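Local coordinates for protein superoxide dismutase [Fe] (Sulfolobus acidocaldarius, PDB 1B06) that converts superoxide radicals to hydrogen peroxide and oxygen at a single iron ion in each subunit, protecting cells from their toxicity, at residues A[33-44]-A[77-88]. Numbering follows the deposited sequence.
Sequences HYNGHHKGYVNG and NINGHKLHAIYW. With FE (Fe (III) ion), chain G.
Helix segments 33-44 and 77-88 run roughly antiparallel, their axes 8.0 Å apart at closest and their directions at 136°, with the CA atoms of Tyr41 and Asn77 closing to 4.8 Å. At the more open end the rings of His33 and His84 converge on the iron. Each binds it through NE2, at 2.2 Å; the rings meet rim to rim with planes at 83°. His84 ND1 also donates to Gly80 O, a short bond that would limit the ring's rotation. His38, with CG anti to its backbone N (chi1 -166°), reaches between the helices as a knob among His81, His84, Ala85 and Trp88. Trp88 NE1 donates to His38 ND1 (2.9 Å), His38 NE2 and His81 ND1 are hydrogen-bonded at 3.2 Å, and His84 CB lies over the centre of the His38 ring. His81 NE2 bonds Glu143 of the second subunit. Trp88 also turns its indole edge onto the face of His33, CH2 lying 3.5 Å from His33 CG. A leucine at Trp88 would probably leave His38 ND1 without its donor and uncover that face of His33. Tyr41 packs its face over Gly80 CA; its hydroxyl bonds His155. With Asp170, His174 and a water completing the metal shell, this is the alpha-hairpin half of the iron/manganese superoxide dismutase active site.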
ATOM      1  N   HIS A  33     -19.516 -16.234  -3.900  1.00 16.84           N
ATOM      2  CA  HIS A  33     -19.055 -14.852  -4.018  1.00 17.51           C
ATOM      3  C   HIS A  33     -20.008 -13.941  -3.253  1.00 17.80           C
ATOM      4  O   HIS A  33     -19.590 -13.008  -2.566  1.00 16.96           O
ATOM      5  CB  HIS A  33     -19.032 -14.438  -5.491  1.00 12.29           C
ATOM      6  CG  HIS A  33     -18.210 -13.218  -5.771  1.00 17.56           C
ATOM      7  ND1 HIS A  33     -17.923 -12.797  -7.054  1.00 11.19           N
ATOM      8  CD2 HIS A  33     -17.600 -12.339  -4.941  1.00 12.50           C
ATOM      9  CE1 HIS A  33     -17.170 -11.714  -7.000  1.00 14.43           C
ATOM     10  NE2 HIS A  33     -16.959 -11.414  -5.730  1.00 13.36           N
ATOM     11  N   TYR A  34     -21.298 -14.231  -3.385  1.00 20.93           N
ATOM     12  CA  TYR A  34     -22.344 -13.452  -2.741  1.00 19.26           C
ATOM     13  C   TYR A  34     -22.615 -13.894  -1.301  1.00 20.42           C
ATOM     14  O   TYR A  34     -22.507 -13.094  -0.375  1.00 23.52           O
ATOM     15  CB  TYR A  34     -23.631 -13.539  -3.574  1.00 14.75           C
ATOM     16  CG  TYR A  34     -24.840 -12.928  -2.909  1.00 16.67           C
ATOM     17  CD1 TYR A  34     -24.949 -11.550  -2.754  1.00 16.47           C
ATOM     18  CD2 TYR A  34     -25.860 -13.730  -2.404  1.00 18.50           C
ATOM     19  CE1 TYR A  34     -26.039 -10.982  -2.109  1.00 18.80           C
ATOM     20  CE2 TYR A  34     -26.959 -13.176  -1.756  1.00 15.92           C
ATOM     21  CZ  TYR A  34     -27.040 -11.801  -1.609  1.00 23.27           C
ATOM     22  OH  TYR A  34     -28.104 -11.244  -0.938  1.00 28.88           O
ATOM     23  N   ASN A  35     -22.955 -15.164  -1.111  1.00 20.95           N
ATOM     24  CA  ASN A  35     -23.251 -15.675   0.224  1.00 21.32           C
ATOM     25  C   ASN A  35     -22.027 -15.868   1.105  1.00 21.68           C
ATOM     26  O   ASN A  35     -22.138 -15.913   2.329  1.00 26.62           O
ATOM     27  CB  ASN A  35     -24.008 -16.997   0.126  1.00 19.95           C
ATOM     28  CG  ASN A  35     -25.403 -16.821  -0.411  1.00 26.15           C
ATOM     29  OD1 ASN A  35     -26.212 -16.081   0.158  1.00 29.01           O
ATOM     30  ND2 ASN A  35     -25.699 -17.492  -1.519  1.00 26.04           N
ATOM     31  N   GLY A  36     -20.860 -15.986   0.486  1.00 20.92           N
ATOM     32  CA  GLY A  36     -19.651 -16.178   1.261  1.00 17.04           C
ATOM     33  C   GLY A  36     -18.869 -14.902   1.490  1.00 19.88           C
ATOM     34  O   GLY A  36     -18.844 -14.368   2.599  1.00 19.25           O
ATOM     35  N   HIS A  37     -18.244 -14.403   0.429  1.00 18.71           N
ATOM     36  CA  HIS A  37     -17.429 -13.198   0.508  1.00 17.56           C
ATOM     37  C   HIS A  37     -18.171 -11.912   0.883  1.00 18.37           C
ATOM     38  O   HIS A  37     -17.842 -11.278   1.885  1.00 16.12           O
ATOM     39  CB  HIS A  37     -16.668 -13.007  -0.813  1.00 14.12           C
ATOM     40  CG  HIS A  37     -15.763 -14.151  -1.152  1.00 12.64           C
ATOM     41  ND1 HIS A  37     -14.495 -14.280  -0.626  1.00 14.89           N
ATOM     42  CD2 HIS A  37     -15.951 -15.235  -1.943  1.00 17.16           C
ATOM     43  CE1 HIS A  37     -13.941 -15.391  -1.078  1.00 12.91           C
ATOM     44  NE2 HIS A  37     -14.803 -15.990  -1.880  1.00 16.40           N
ATOM     45  N   HIS A  38     -19.164 -11.518   0.092  1.00 15.91           N
ATOM     46  CA  HIS A  38     -19.885 -10.286   0.388  1.00 15.01           C
ATOM     47  C   HIS A  38     -20.473 -10.282   1.797  1.00 18.61           C
ATOM     48  O   HIS A  38     -20.298  -9.324   2.547  1.00 15.74           O
ATOM     49  CB  HIS A  38     -20.988 -10.049  -0.644  1.00 13.57           C
ATOM     50  CG  HIS A  38     -21.546  -8.659  -0.624  1.00 12.06           C
ATOM     51  ND1 HIS A  38     -22.415  -8.193  -1.587  1.00 13.62           N
ATOM     52  CD2 HIS A  38     -21.386  -7.645   0.258  1.00 12.91           C
ATOM     53  CE1 HIS A  38     -22.768  -6.953  -1.297  1.00 10.48           C
ATOM     54  NE2 HIS A  38     -22.157  -6.596  -0.182  1.00 15.02           N
ATOM     55  N   LYS A  39     -21.169 -11.352   2.161  1.00 19.87           N
ATOM     56  CA  LYS A  39     -21.760 -11.438   3.489  1.00 19.12           C
ATOM     57  C   LYS A  39     -20.685 -11.256   4.554  1.00 15.06           C
ATOM     58  O   LYS A  39     -20.903 -10.619   5.577  1.00 15.78           O
ATOM     59  CB  LYS A  39     -22.431 -12.797   3.677  1.00 23.37           C
ATOM     60  CG  LYS A  39     -22.971 -13.034   5.075  1.00 27.78           C
ATOM     61  CD  LYS A  39     -24.478 -13.256   5.049  1.00 48.05           C
ATOM     62  CE  LYS A  39     -24.851 -14.730   5.265  1.00 56.86           C
ATOM     63  NZ  LYS A  39     -23.697 -15.670   5.105  1.00 64.20           N
ATOM     64  N   GLY A  40     -19.518 -11.830   4.304  1.00 15.25           N
ATOM     65  CA  GLY A  40     -18.431 -11.728   5.257  1.00 14.66           C
ATOM     66  C   GLY A  40     -17.925 -10.314   5.469  1.00 17.81           C
ATOM     67  O   GLY A  40     -17.496  -9.966   6.568  1.00 20.74           O
ATOM     68  N   TYR A  41     -17.969  -9.496   4.422  1.00 15.80           N
ATOM     69  CA  TYR A  41     -17.501  -8.116   4.528  1.00 15.28           C
ATOM     70  C   TYR A  41     -18.469  -7.303   5.372  1.00 15.47           C
ATOM     71  O   TYR A  41     -18.061  -6.412   6.106  1.00 16.69           O
ATOM     72  CB  TYR A  41     -17.357  -7.486   3.138  1.00 14.93           C
ATOM     73  CG  TYR A  41     -16.274  -8.110   2.269  1.00 16.57           C
ATOM     74  CD1 TYR A  41     -14.981  -8.324   2.762  1.00 17.23           C
ATOM     75  CD2 TYR A  41     -16.546  -8.498   0.954  1.00 17.90           C
ATOM     76  CE1 TYR A  41     -13.990  -8.911   1.965  1.00 19.62           C
ATOM     77  CE2 TYR A  41     -15.561  -9.086   0.151  1.00 17.30           C
ATOM     78  CZ  TYR A  41     -14.291  -9.289   0.661  1.00 18.83           C
ATOM     79  OH  TYR A  41     -13.335  -9.883  -0.131  1.00 19.90           O
ATOM     80  N   VAL A  42     -19.756  -7.612   5.262  1.00 16.14           N
ATOM     81  CA  VAL A  42     -20.769  -6.908   6.031  1.00 14.11           C
ATOM     82  C   VAL A  42     -20.616  -7.289   7.498  1.00 16.81           C
ATOM     83  O   VAL A  42     -20.678  -6.435   8.378  1.00 19.01           O
ATOM     84  CB  VAL A  42     -22.184  -7.280   5.555  1.00 18.73           C
ATOM     85  CG1 VAL A  42     -23.223  -6.720   6.512  1.00 13.90           C
ATOM     86  CG2 VAL A  42     -22.413  -6.741   4.152  1.00 12.53           C
ATOM     87  N   ASN A  43     -20.405  -8.576   7.757  1.00 14.36           N
ATOM     88  CA  ASN A  43     -20.235  -9.050   9.122  1.00 16.45           C
ATOM     89  C   ASN A  43     -18.955  -8.474   9.722  1.00 20.94           C
ATOM     90  O   ASN A  43     -18.939  -8.048  10.878  1.00 26.02           O
ATOM     91  CB  ASN A  43     -20.168 -10.581   9.164  1.00 18.78           C
ATOM     92  CG  ASN A  43     -21.532 -11.239   8.989  1.00 27.87           C
ATOM     93  OD1 ASN A  43     -21.619 -12.413   8.627  1.00 30.53           O
ATOM     94  ND2 ASN A  43     -22.600 -10.485   9.242  1.00 28.25           N
ATOM     95  N   GLY A  44     -17.883  -8.466   8.934  1.00 19.31           N
ATOM     96  CA  GLY A  44     -16.615  -7.940   9.409  1.00 16.56           C
ATOM     97  C   GLY A  44     -16.697  -6.464   9.750  1.00 17.11           C
ATOM     98  O   GLY A  44     -16.161  -6.011  10.759  1.00 15.08           O
ATOM     99  N   ASN A  77     -13.154  -3.850   4.982  1.00  9.96           N
ATOM    100  CA  ASN A  77     -14.509  -4.384   4.983  1.00 10.77           C
ATOM    101  C   ASN A  77     -15.598  -3.491   4.399  1.00 10.24           C
ATOM    102  O   ASN A  77     -16.436  -3.964   3.638  1.00 10.06           O
ATOM    103  CB  ASN A  77     -14.888  -4.801   6.399  1.00  9.35           C
ATOM    104  CG  ASN A  77     -14.227  -6.097   6.811  1.00 11.42           C
ATOM    105  OD1 ASN A  77     -14.480  -7.141   6.221  1.00 14.99           O
ATOM    106  ND2 ASN A  77     -13.373  -6.036   7.821  1.00 15.67           N
ATOM    107  N   ILE A  78     -15.602  -2.207   4.747  1.00 11.87           N
ATOM    108  CA  ILE A  78     -16.634  -1.315   4.229  1.00 12.74           C
ATOM    109  C   ILE A  78     -16.541  -1.184   2.710  1.00 13.77           C
ATOM    110  O   ILE A  78     -17.560  -1.173   2.015  1.00 12.43           O
ATOM    111  CB  ILE A  78     -16.548   0.085   4.879  1.00 12.29           C
ATOM    112  CG1 ILE A  78     -16.744  -0.040   6.395  1.00 12.46           C
ATOM    113  CG2 ILE A  78     -17.622   1.001   4.293  1.00 12.25           C
ATOM    114  CD1 ILE A  78     -16.806   1.292   7.133  1.00  9.30           C
ATOM    115  N   ASN A  79     -15.320  -1.076   2.197  1.00 13.61           N
ATOM    116  CA  ASN A  79     -15.115  -0.971   0.757  1.00 15.11           C
ATOM    117  C   ASN A  79     -15.492  -2.308   0.116  1.00 14.54           C
ATOM    118  O   ASN A  79     -16.097  -2.341  -0.954  1.00 16.58           O
ATOM    119  CB  ASN A  79     -13.652  -0.628   0.444  1.00 13.54           C
ATOM    120  CG  ASN A  79     -13.411   0.876   0.356  1.00 15.41           C
ATOM    121  OD1 ASN A  79     -14.070   1.576  -0.414  1.00 17.58           O
ATOM    122  ND2 ASN A  79     -12.461   1.377   1.147  1.00  8.35           N
ATOM    123  N   GLY A  80     -15.139  -3.406   0.776  1.00 12.12           N
ATOM    124  CA  GLY A  80     -15.469  -4.714   0.242  1.00 13.92           C
ATOM    125  C   GLY A  80     -16.968  -4.852   0.030  1.00 16.42           C
ATOM    126  O   GLY A  80     -17.426  -5.387  -0.981  1.00 13.86           O
ATOM    127  N   HIS A  81     -17.738  -4.357   0.990  1.00 16.25           N
ATOM    128  CA  HIS A  81     -19.191  -4.413   0.924  1.00 17.26           C
ATOM    129  C   HIS A  81     -19.751  -3.476  -0.160  1.00 16.37           C
ATOM    130  O   HIS A  81     -20.463  -3.910  -1.071  1.00 16.84           O
ATOM    131  CB  HIS A  81     -19.769  -4.068   2.311  1.00 15.22           C
ATOM    132  CG  HIS A  81     -21.131  -3.445   2.275  1.00 14.46           C
ATOM    133  ND1 HIS A  81     -22.227  -4.079   1.731  1.00 13.74           N
ATOM    134  CD2 HIS A  81     -21.573  -2.244   2.722  1.00 14.32           C
ATOM    135  CE1 HIS A  81     -23.286  -3.297   1.843  1.00 16.35           C
ATOM    136  NE2 HIS A  81     -22.917  -2.178   2.440  1.00 17.73           N
ATOM    137  N   LYS A  82     -19.410  -2.196  -0.071  1.00 13.81           N
ATOM    138  CA  LYS A  82     -19.898  -1.206  -1.021  1.00  9.69           C
ATOM    139  C   LYS A  82     -19.567  -1.513  -2.474  1.00 14.68           C
ATOM    140  O   LYS A  82     -20.411  -1.344  -3.353  1.00 18.37           O
ATOM    141  CB  LYS A  82     -19.360   0.175  -0.648  1.00 15.29           C
ATOM    142  CG  LYS A  82     -19.786   0.638   0.747  1.00 17.01           C
ATOM    143  CD  LYS A  82     -19.541   2.126   0.953  1.00 16.44           C
ATOM    144  CE  LYS A  82     -20.253   2.631   2.203  1.00 13.27           C
ATOM    145  NZ  LYS A  82     -21.636   3.128   1.908  1.00 17.09           N
ATOM    146  N   LEU A  83     -18.346  -1.966  -2.731  1.00 13.61           N
ATOM    147  CA  LEU A  83     -17.935  -2.272  -4.094  1.00 12.54           C
ATOM    148  C   LEU A  83     -18.666  -3.483  -4.660  1.00 14.33           C
ATOM    149  O   LEU A  83     -18.987  -3.519  -5.849  1.00 13.85           O
ATOM    150  CB  LEU A  83     -16.425  -2.498  -4.153  1.00 11.43           C
ATOM    151  CG  LEU A  83     -15.550  -1.262  -3.911  1.00 13.18           C
ATOM    152  CD1 LEU A  83     -14.100  -1.633  -4.150  1.00 14.82           C
ATOM    153  CD2 LEU A  83     -15.968  -0.121  -4.829  1.00 12.12           C
ATOM    154  N   HIS A  84     -18.930  -4.476  -3.819  1.00 12.45           N
ATOM    155  CA  HIS A  84     -19.641  -5.661  -4.277  1.00 15.28           C
ATOM    156  C   HIS A  84     -21.095  -5.303  -4.563  1.00 18.42           C
ATOM    157  O   HIS A  84     -21.705  -5.836  -5.488  1.00 21.21           O
ATOM    158  CB  HIS A  84     -19.563  -6.771  -3.228  1.00 15.65           C
ATOM    159  CG  HIS A  84     -18.323  -7.595  -3.334  1.00 10.44           C
ATOM    160  ND1 HIS A  84     -17.153  -7.257  -2.693  1.00 15.93           N
ATOM    161  CD2 HIS A  84     -18.048  -8.700  -4.064  1.00 13.96           C
ATOM    162  CE1 HIS A  84     -16.207  -8.116  -3.027  1.00 16.77           C
ATOM    163  NE2 HIS A  84     -16.724  -9.001  -3.859  1.00 15.00           N
ATOM    164  N   ALA A  85     -21.639  -4.385  -3.771  1.00 17.75           N
ATOM    165  CA  ALA A  85     -23.013  -3.946  -3.942  1.00 15.26           C
ATOM    166  C   ALA A  85     -23.186  -3.284  -5.307  1.00 15.39           C
ATOM    167  O   ALA A  85     -24.211  -3.456  -5.963  1.00 18.92           O
ATOM    168  CB  ALA A  85     -23.389  -2.978  -2.837  1.00 13.09           C
ATOM    169  N   ILE A  86     -22.189  -2.521  -5.735  1.00 17.01           N
ATOM    170  CA  ILE A  86     -22.263  -1.869  -7.039  1.00 15.82           C
ATOM    171  C   ILE A  86     -22.090  -2.921  -8.140  1.00 17.44           C
ATOM    172  O   ILE A  86     -22.808  -2.920  -9.140  1.00 20.13           O
ATOM    173  CB  ILE A  86     -21.152  -0.812  -7.198  1.00 14.54           C
ATOM    174  CG1 ILE A  86     -21.368   0.325  -6.199  1.00 14.52           C
ATOM    175  CG2 ILE A  86     -21.154  -0.263  -8.616  1.00 10.62           C
ATOM    176  CD1 ILE A  86     -20.130   1.169  -5.957  1.00 11.12           C
ATOM    177  N   TYR A  87     -21.127  -3.812  -7.929  1.00 16.49           N
ATOM    178  CA  TYR A  87     -20.796  -4.884  -8.864  1.00 13.43           C
ATOM    179  C   TYR A  87     -22.013  -5.714  -9.289  1.00 18.04           C
ATOM    180  O   TYR A  87     -22.232  -5.929 -10.484  1.00 14.31           O
ATOM    181  CB  TYR A  87     -19.734  -5.778  -8.221  1.00 15.90           C
ATOM    182  CG  TYR A  87     -19.242  -6.944  -9.051  1.00 12.24           C
ATOM    183  CD1 TYR A  87     -18.730  -6.756 -10.335  1.00 15.99           C
ATOM    184  CD2 TYR A  87     -19.236  -8.232  -8.524  1.00 15.51           C
ATOM    185  CE1 TYR A  87     -18.215  -7.837 -11.075  1.00 16.63           C
ATOM    186  CE2 TYR A  87     -18.728  -9.314  -9.246  1.00 16.25           C
ATOM    187  CZ  TYR A  87     -18.218  -9.113 -10.517  1.00 16.75           C
ATOM    188  OH  TYR A  87     -17.712 -10.187 -11.217  1.00 16.29           O
ATOM    189  N   TRP A  88     -22.806  -6.170  -8.319  1.00 17.04           N
ATOM    190  CA  TRP A  88     -23.988  -6.976  -8.622  1.00 16.81           C
ATOM    191  C   TRP A  88     -24.974  -6.212  -9.499  1.00 16.12           C
ATOM    192  O   TRP A  88     -25.536  -6.768 -10.437  1.00 20.29           O
ATOM    193  CB  TRP A  88     -24.713  -7.409  -7.345  1.00 13.00           C
ATOM    194  CG  TRP A  88     -23.860  -8.122  -6.331  1.00 15.28           C
ATOM    195  CD1 TRP A  88     -23.831  -7.889  -4.988  1.00 14.90           C
ATOM    196  CD2 TRP A  88     -22.928  -9.187  -6.573  1.00 16.45           C
ATOM    197  NE1 TRP A  88     -22.943  -8.738  -4.375  1.00 19.59           N
ATOM    198  CE2 TRP A  88     -22.374  -9.546  -5.322  1.00 18.33           C
ATOM    199  CE3 TRP A  88     -22.508  -9.873  -7.720  1.00 19.62           C
ATOM    200  CZ2 TRP A  88     -21.417 -10.563  -5.185  1.00 13.10           C
ATOM    201  CZ3 TRP A  88     -21.555 -10.887  -7.583  1.00 18.01           C
ATOM    202  CH2 TRP A  88     -21.023 -11.219  -6.323  1.00 19.06           C
TER
HETATM  203 FE    FE G 322     -15.267 -10.145  -5.034  1.00 18.06          FE
HETATM  204  O   HOH W   1     -17.586 -13.029  -9.767  1.00 14.64           O
HETATM  205  O   HOH W   2     -13.760  -8.847  -4.432  1.00 15.16           O